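Local coordinates for protein levoglucosan dehydrogenase (Pseudarthrobacter phenanthrenivorans, PDB 6A3F) that catalyses the NAD(+)-dependent oxidation of levoglucosan to 3-dehydrolevoglucosan as a homotetrameric member of the Gfo/Idh/MocA family, at residues S176-D188 with S281-I295. Residues are numbered along the deposited sequence; the frame is centred on the assembly and turned at random.
Sequences SFRGTYLQDWSAD and SVEATRNAHGRNNYI
Strand 176-182 runs parallel to strand 281-285, their axes 4.7 Å apart, with Gly179 N giving to Ser281 O and Tyr181 N to Glu283 O, while on its other edge Leu182 pairs antiparallel with Tyr294 of strand 294-301. One strand thus sits between two neighbours in the large mixed sheet of the C-terminal substrate-binding domain, and residues 286-293 cross its end to join them. Arg178 works along its guanidinium edge: NH1 gives to Ser281 OG at 2.9 Å and NH2 forms a salt bridge with Glu283 OE1, also at 2.9 Å. The bend at chi2 (59°) carries the chain across to the neighbouring strand. The carboxylate is met from above its plane, the two planes standing 83° apart, and a water joins NH1 to OE1. Beyond, Leu182 CD1 reaches the edge of the Tyr294 ring, 3.8 Å from Tyr294 CD2. On the opposite face, Ile295 CG1 lies 3.5 Å from the Tyr181 ring centroid, a CH-pi contact almost straight above the ring. The hydroxyl of that ring donates to Asn293 OD1 (OH to OD1 2.7 Å), which also takes a weak bond from NE2 of Gln183, a levoglucosan-binding residue. Farther on, Gly290 N donates to Asp184 OD2 at 3.0 Å, tying the Ala288-Arg291 type II turn to the chain just beyond Gln183. Asn293 ND2 in turn bonds Tyr153, and Arg286 makes a salt bridge with Asp209, both levoglucosan-binding residues. The polar network is therefore consistent with a second shell, in which Asn293 and Arg286 would hold Tyr153 and Asp209 in position.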
loop_
_atom_site.group_PDB
_atom_site.type_symbol
_atom_site.label_atom_id
_atom_site.label_comp_id
_atom_site.label_asym_id
_atom_site.label_seq_id
_atom_site.Cartn_x
_atom_site.Cartn_y
_atom_site.Cartn_z
ATOM N N SER B 176 -8.999 -22.469 -0.242
ATOM C CA SER B 176 -8.479 -22.048 1.036
ATOM C C SER B 176 -8.981 -20.625 1.340
ATOM O O SER B 176 -9.093 -19.760 0.462
ATOM C CB SER B 176 -6.967 -22.163 1.046
ATOM O OG SER B 176 -6.434 -22.203 2.361
ATOM N N PHE B 177 -9.348 -20.413 2.623
ATOM C CA PHE B 177 -9.858 -19.153 3.139
ATOM C C PHE B 177 -9.087 -18.784 4.408
ATOM O O PHE B 177 -8.841 -19.618 5.282
ATOM C CB PHE B 177 -11.368 -19.253 3.448
ATOM C CG PHE B 177 -11.985 -18.091 4.204
ATOM C CD1 PHE B 177 -11.885 -17.998 5.583
ATOM C CD2 PHE B 177 -12.620 -17.053 3.536
ATOM C CE1 PHE B 177 -12.413 -16.908 6.260
ATOM C CE2 PHE B 177 -13.195 -15.999 4.219
ATOM C CZ PHE B 177 -13.074 -15.912 5.584
ATOM N N ARG B 178 -8.720 -17.507 4.489
ATOM C CA ARG B 178 -8.068 -16.904 5.670
ATOM C C ARG B 178 -8.926 -15.693 6.008
ATOM O O ARG B 178 -9.104 -14.840 5.138
ATOM C CB ARG B 178 -6.589 -16.543 5.410
ATOM C CG ARG B 178 -5.926 -15.699 6.509
ATOM C CD ARG B 178 -5.967 -16.410 7.882
ATOM N NE ARG B 178 -5.202 -15.695 8.896
ATOM C CZ ARG B 178 -4.996 -16.080 10.141
ATOM N NH1 ARG B 178 -5.469 -17.247 10.573
ATOM N NH2 ARG B 178 -4.332 -15.253 10.936
ATOM N N GLY B 179 -9.425 -15.583 7.231
ATOM C CA GLY B 179 -10.152 -14.371 7.602
ATOM C C GLY B 179 -9.739 -13.874 8.969
ATOM O O GLY B 179 -9.459 -14.678 9.883
ATOM N N THR B 180 -9.630 -12.533 9.104
ATOM C CA THR B 180 -9.194 -11.999 10.397
ATOM C C THR B 180 -10.048 -10.791 10.774
ATOM O O THR B 180 -10.657 -10.139 9.943
ATOM C CB THR B 180 -7.719 -11.623 10.468
ATOM O OG1 THR B 180 -7.472 -10.427 9.726
ATOM C CG2 THR B 180 -6.785 -12.767 10.124
ATOM N N TYR B 181 -10.087 -10.530 12.101
ATOM C CA TYR B 181 -10.650 -9.318 12.594
ATOM C C TYR B 181 -9.744 -8.878 13.751
ATOM O O TYR B 181 -9.803 -9.429 14.848
ATOM C CB TYR B 181 -12.107 -9.492 13.001
ATOM C CG TYR B 181 -12.928 -8.230 13.114
ATOM C CD1 TYR B 181 -12.404 -7.029 13.561
ATOM C CD2 TYR B 181 -14.262 -8.250 12.783
ATOM C CE1 TYR B 181 -13.187 -5.877 13.640
ATOM C CE2 TYR B 181 -15.060 -7.124 12.897
ATOM C CZ TYR B 181 -14.535 -5.934 13.362
ATOM O OH TYR B 181 -15.383 -4.854 13.429
ATOM N N LEU B 182 -8.865 -7.944 13.459
ATOM C CA LEU B 182 -7.861 -7.498 14.461
ATOM C C LEU B 182 -8.211 -6.066 14.929
ATOM O O LEU B 182 -8.491 -5.170 14.124
ATOM C CB LEU B 182 -6.469 -7.556 13.842
ATOM C CG LEU B 182 -6.056 -8.848 13.108
ATOM C CD1 LEU B 182 -4.608 -8.762 12.675
ATOM C CD2 LEU B 182 -6.224 -10.068 14.011
ATOM N N GLN B 183 -8.123 -5.862 16.246
ATOM C CA GLN B 183 -8.467 -4.608 16.886
ATOM C C GLN B 183 -7.516 -4.380 18.054
ATOM O O GLN B 183 -6.802 -5.323 18.472
ATOM C CB GLN B 183 -9.883 -4.623 17.454
ATOM C CG GLN B 183 -10.994 -4.725 16.421
ATOM C CD GLN B 183 -12.360 -4.434 16.995
ATOM O OE1 GLN B 183 -12.802 -5.109 17.948
ATOM N NE2 GLN B 183 -13.097 -3.490 16.369
ATOM N N ASP B 184 -7.536 -3.142 18.558
ATOM C CA ASP B 184 -6.678 -2.749 19.709
ATOM C C ASP B 184 -7.415 -1.869 20.694
ATOM O O ASP B 184 -6.744 -1.322 21.602
ATOM C CB ASP B 184 -5.381 -2.140 19.272
ATOM C CG ASP B 184 -5.540 -0.791 18.662
ATOM O OD1 ASP B 184 -6.682 -0.290 18.631
ATOM O OD2 ASP B 184 -4.519 -0.317 18.171
ATOM N N TRP B 185 -8.746 -1.746 20.583
ATOM C CA TRP B 185 -9.410 -0.712 21.408
ATOM C C TRP B 185 -9.291 -1.081 22.901
ATOM O O TRP B 185 -9.345 -0.191 23.723
ATOM C CB TRP B 185 -10.875 -0.494 21.033
ATOM C CG TRP B 185 -11.734 -1.713 21.164
ATOM C CD1 TRP B 185 -11.998 -2.646 20.195
ATOM C CD2 TRP B 185 -12.503 -2.096 22.311
ATOM N NE1 TRP B 185 -12.810 -3.618 20.693
ATOM C CE2 TRP B 185 -13.122 -3.323 21.987
ATOM C CE3 TRP B 185 -12.636 -1.591 23.613
ATOM C CZ2 TRP B 185 -13.951 -3.989 22.879
ATOM C CZ3 TRP B 185 -13.454 -2.252 24.502
ATOM C CH2 TRP B 185 -14.110 -3.435 24.132
ATOM N N SER B 186 -9.195 -2.355 23.233
ATOM C CA SER B 186 -9.086 -2.738 24.690
ATOM C C SER B 186 -7.662 -3.181 25.047
ATOM O O SER B 186 -7.415 -3.854 26.066
ATOM C CB SER B 186 -10.112 -3.790 25.041
ATOM O OG SER B 186 -9.914 -4.974 24.285
ATOM N N ALA B 187 -6.672 -2.831 24.242
ATOM C CA ALA B 187 -5.337 -3.399 24.441
ATOM C C ALA B 187 -4.621 -2.754 25.640
ATOM O O ALA B 187 -3.577 -3.224 26.036
ATOM C CB ALA B 187 -4.503 -3.224 23.203
ATOM N N ASP B 188 -5.138 -1.669 26.160
ATOM C CA ASP B 188 -4.634 -1.083 27.420
ATOM C C ASP B 188 -5.370 -1.780 28.617
ATOM O O ASP B 188 -6.569 -1.747 28.725
ATOM C CB ASP B 188 -4.911 0.408 27.399
ATOM C CG ASP B 188 -4.328 1.168 28.607
ATOM O OD1 ASP B 188 -3.952 0.564 29.619
ATOM O OD2 ASP B 188 -4.264 2.407 28.514
ATOM N N SER B 281 -9.000 -20.738 8.005
ATOM C CA SER B 281 -8.685 -20.340 9.366
ATOM C C SER B 281 -9.222 -18.919 9.584
ATOM O O SER B 281 -9.362 -18.171 8.614
ATOM C CB SER B 281 -7.214 -20.481 9.709
ATOM O OG SER B 281 -6.386 -19.507 9.091
ATOM N N VAL B 282 -9.670 -18.668 10.818
ATOM C CA VAL B 282 -10.185 -17.381 11.287
ATOM C C VAL B 282 -9.415 -16.990 12.559
ATOM O O VAL B 282 -9.165 -17.837 13.451
ATOM C CB VAL B 282 -11.708 -17.418 11.532
ATOM C CG1 VAL B 282 -12.158 -16.231 12.390
ATOM C CG2 VAL B 282 -12.493 -17.476 10.237
ATOM N N GLU B 283 -8.968 -15.737 12.628
ATOM C CA GLU B 283 -8.276 -15.241 13.808
ATOM C C GLU B 283 -8.894 -13.899 14.142
ATOM O O GLU B 283 -9.031 -13.028 13.223
ATOM C CB GLU B 283 -6.770 -15.094 13.574
ATOM C CG GLU B 283 -5.974 -14.564 14.736
ATOM C CD GLU B 283 -4.470 -14.630 14.501
ATOM O OE1 GLU B 283 -3.983 -15.595 13.778
ATOM O OE2 GLU B 283 -3.791 -13.711 15.017
ATOM N N ALA B 284 -9.184 -13.691 15.414
ATOM C CA ALA B 284 -9.688 -12.369 15.859
ATOM C C ALA B 284 -9.033 -12.021 17.200
ATOM O O ALA B 284 -8.748 -12.920 18.001
ATOM C CB ALA B 284 -11.203 -12.344 15.894
ATOM N N THR B 285 -8.774 -10.728 17.428
ATOM C CA THR B 285 -8.173 -10.275 18.663
ATOM C C THR B 285 -8.593 -8.827 18.949
ATOM O O THR B 285 -8.868 -8.027 18.039
ATOM C CB THR B 285 -6.644 -10.425 18.614
ATOM O OG1 THR B 285 -6.137 -10.249 19.937
ATOM C CG2 THR B 285 -5.982 -9.440 17.666
ATOM N N ARG B 286 -8.579 -8.511 20.248
ATOM C CA ARG B 286 -8.695 -7.174 20.766
ATOM C C ARG B 286 -7.321 -6.614 21.165
ATOM O O ARG B 286 -7.253 -5.476 21.676
ATOM C CB ARG B 286 -9.629 -7.215 21.979
ATOM C CG ARG B 286 -11.062 -7.543 21.650
ATOM C CD ARG B 286 -11.981 -7.615 22.882
ATOM N NE ARG B 286 -13.358 -7.686 22.465
ATOM C CZ ARG B 286 -14.378 -8.040 23.242
ATOM N NH1 ARG B 286 -14.168 -8.551 24.450
ATOM N NH2 ARG B 286 -15.616 -7.871 22.815
ATOM N N ASN B 287 -6.224 -7.328 20.902
ATOM C CA ASN B 287 -4.914 -7.013 21.475
ATOM C C ASN B 287 -3.841 -6.946 20.388
ATOM O O ASN B 287 -2.787 -7.550 20.524
ATOM C CB ASN B 287 -4.518 -8.022 22.567
ATOM C CG ASN B 287 -5.475 -7.980 23.727
ATOM O OD1 ASN B 287 -6.621 -8.421 23.596
ATOM N ND2 ASN B 287 -5.058 -7.348 24.827
ATOM N N ALA B 288 -4.146 -6.260 19.264
ATOM C CA ALA B 288 -3.214 -6.083 18.186
ATOM C C ALA B 288 -2.946 -4.586 17.948
ATOM O O ALA B 288 -3.637 -3.958 17.180
ATOM C CB ALA B 288 -3.777 -6.744 16.959
ATOM N N HIS B 289 -1.978 -4.028 18.660
ATOM C CA HIS B 289 -1.651 -2.609 18.566
ATOM C C HIS B 289 -1.448 -2.262 17.084
ATOM O O HIS B 289 -0.729 -2.964 16.380
ATOM C CB HIS B 289 -0.386 -2.314 19.373
ATOM C CG HIS B 289 -0.647 -2.238 20.841
ATOM N ND1 HIS B 289 -1.442 -1.239 21.394
ATOM C CD2 HIS B 289 -0.173 -2.994 21.871
ATOM C CE1 HIS B 289 -1.469 -1.408 22.722
ATOM N NE2 HIS B 289 -0.676 -2.475 23.046
ATOM N N GLY B 290 -2.094 -1.196 16.648
ATOM C CA GLY B 290 -1.975 -0.718 15.237
ATOM C C GLY B 290 -3.130 -1.215 14.363
ATOM O O GLY B 290 -3.327 -0.676 13.209
ATOM N N ARG B 291 -3.918 -2.171 14.867
ATOM C CA ARG B 291 -5.061 -2.699 14.129
ATOM C C ARG B 291 -6.307 -2.098 14.773
ATOM O O ARG B 291 -6.493 -2.209 15.987
ATOM C CB ARG B 291 -5.147 -4.238 14.111
ATOM C CG ARG B 291 -3.922 -4.897 13.496
ATOM C CD ARG B 291 -3.676 -4.460 12.060
ATOM N NE ARG B 291 -2.638 -5.210 11.341
ATOM C CZ ARG B 291 -2.167 -4.879 10.138
ATOM N NH1 ARG B 291 -2.521 -3.733 9.560
ATOM N NH2 ARG B 291 -1.343 -5.719 9.520
ATOM N N ASN B 292 -7.106 -1.374 13.956
ATOM C CA ASN B 292 -8.261 -0.646 14.414
ATOM C C ASN B 292 -9.565 -1.410 14.150
ATOM O O ASN B 292 -10.292 -1.689 15.077
ATOM C CB ASN B 292 -8.298 0.724 13.735
ATOM C CG ASN B 292 -6.925 1.342 13.705
ATOM O OD1 ASN B 292 -6.229 1.339 12.663
ATOM N ND2 ASN B 292 -6.521 1.857 14.847
ATOM N N ASN B 293 -9.891 -1.664 12.864
ATOM C CA ASN B 293 -11.091 -2.311 12.474
ATOM C C ASN B 293 -10.735 -3.194 11.276
ATOM O O ASN B 293 -11.306 -3.087 10.203
ATOM C CB ASN B 293 -12.235 -1.345 12.198
ATOM C CG ASN B 293 -13.591 -2.001 12.372
ATOM O OD1 ASN B 293 -13.834 -2.685 13.374
ATOM N ND2 ASN B 293 -14.498 -1.818 11.415
ATOM N N TYR B 294 -9.690 -3.966 11.494
ATOM C CA TYR B 294 -8.975 -4.683 10.456
ATOM C C TYR B 294 -9.665 -6.019 10.191
ATOM O O TYR B 294 -9.200 -7.075 10.656
ATOM C CB TYR B 294 -7.516 -4.844 10.861
ATOM C CG TYR B 294 -6.548 -5.309 9.811
ATOM C CD1 TYR B 294 -6.249 -4.534 8.689
ATOM C CD2 TYR B 294 -5.906 -6.529 9.946
ATOM C CE1 TYR B 294 -5.341 -4.964 7.749
ATOM C CE2 TYR B 294 -4.974 -6.969 9.020
ATOM C CZ TYR B 294 -4.687 -6.180 7.918
ATOM O OH TYR B 294 -3.789 -6.683 7.026
ATOM N N ILE B 295 -10.745 -5.933 9.426
ATOM C CA ILE B 295 -11.485 -7.099 8.953
ATOM C C ILE B 295 -10.912 -7.500 7.598
ATOM O O ILE B 295 -10.920 -6.674 6.663
ATOM C CB ILE B 295 -12.977 -6.839 8.814
ATOM C CG1 ILE B 295 -13.521 -5.977 9.959
ATOM C CG2 ILE B 295 -13.708 -8.176 8.649
ATOM C CD1 ILE B 295 -14.952 -5.575 9.780
HETATM O O HOH W 1 -6.244 -19.954 6.463
HETATM O O HOH W 2 -4.507 -18.252 13.006
HETATM O O HOH W 3 -14.045 -6.508 19.938
HETATM O O HOH W 4 -9.726 -1.219 17.747
HETATM O O HOH W 5 -2.227 1.030 20.086
HETATM O O HOH W 6 -8.369 -7.057 25.340
#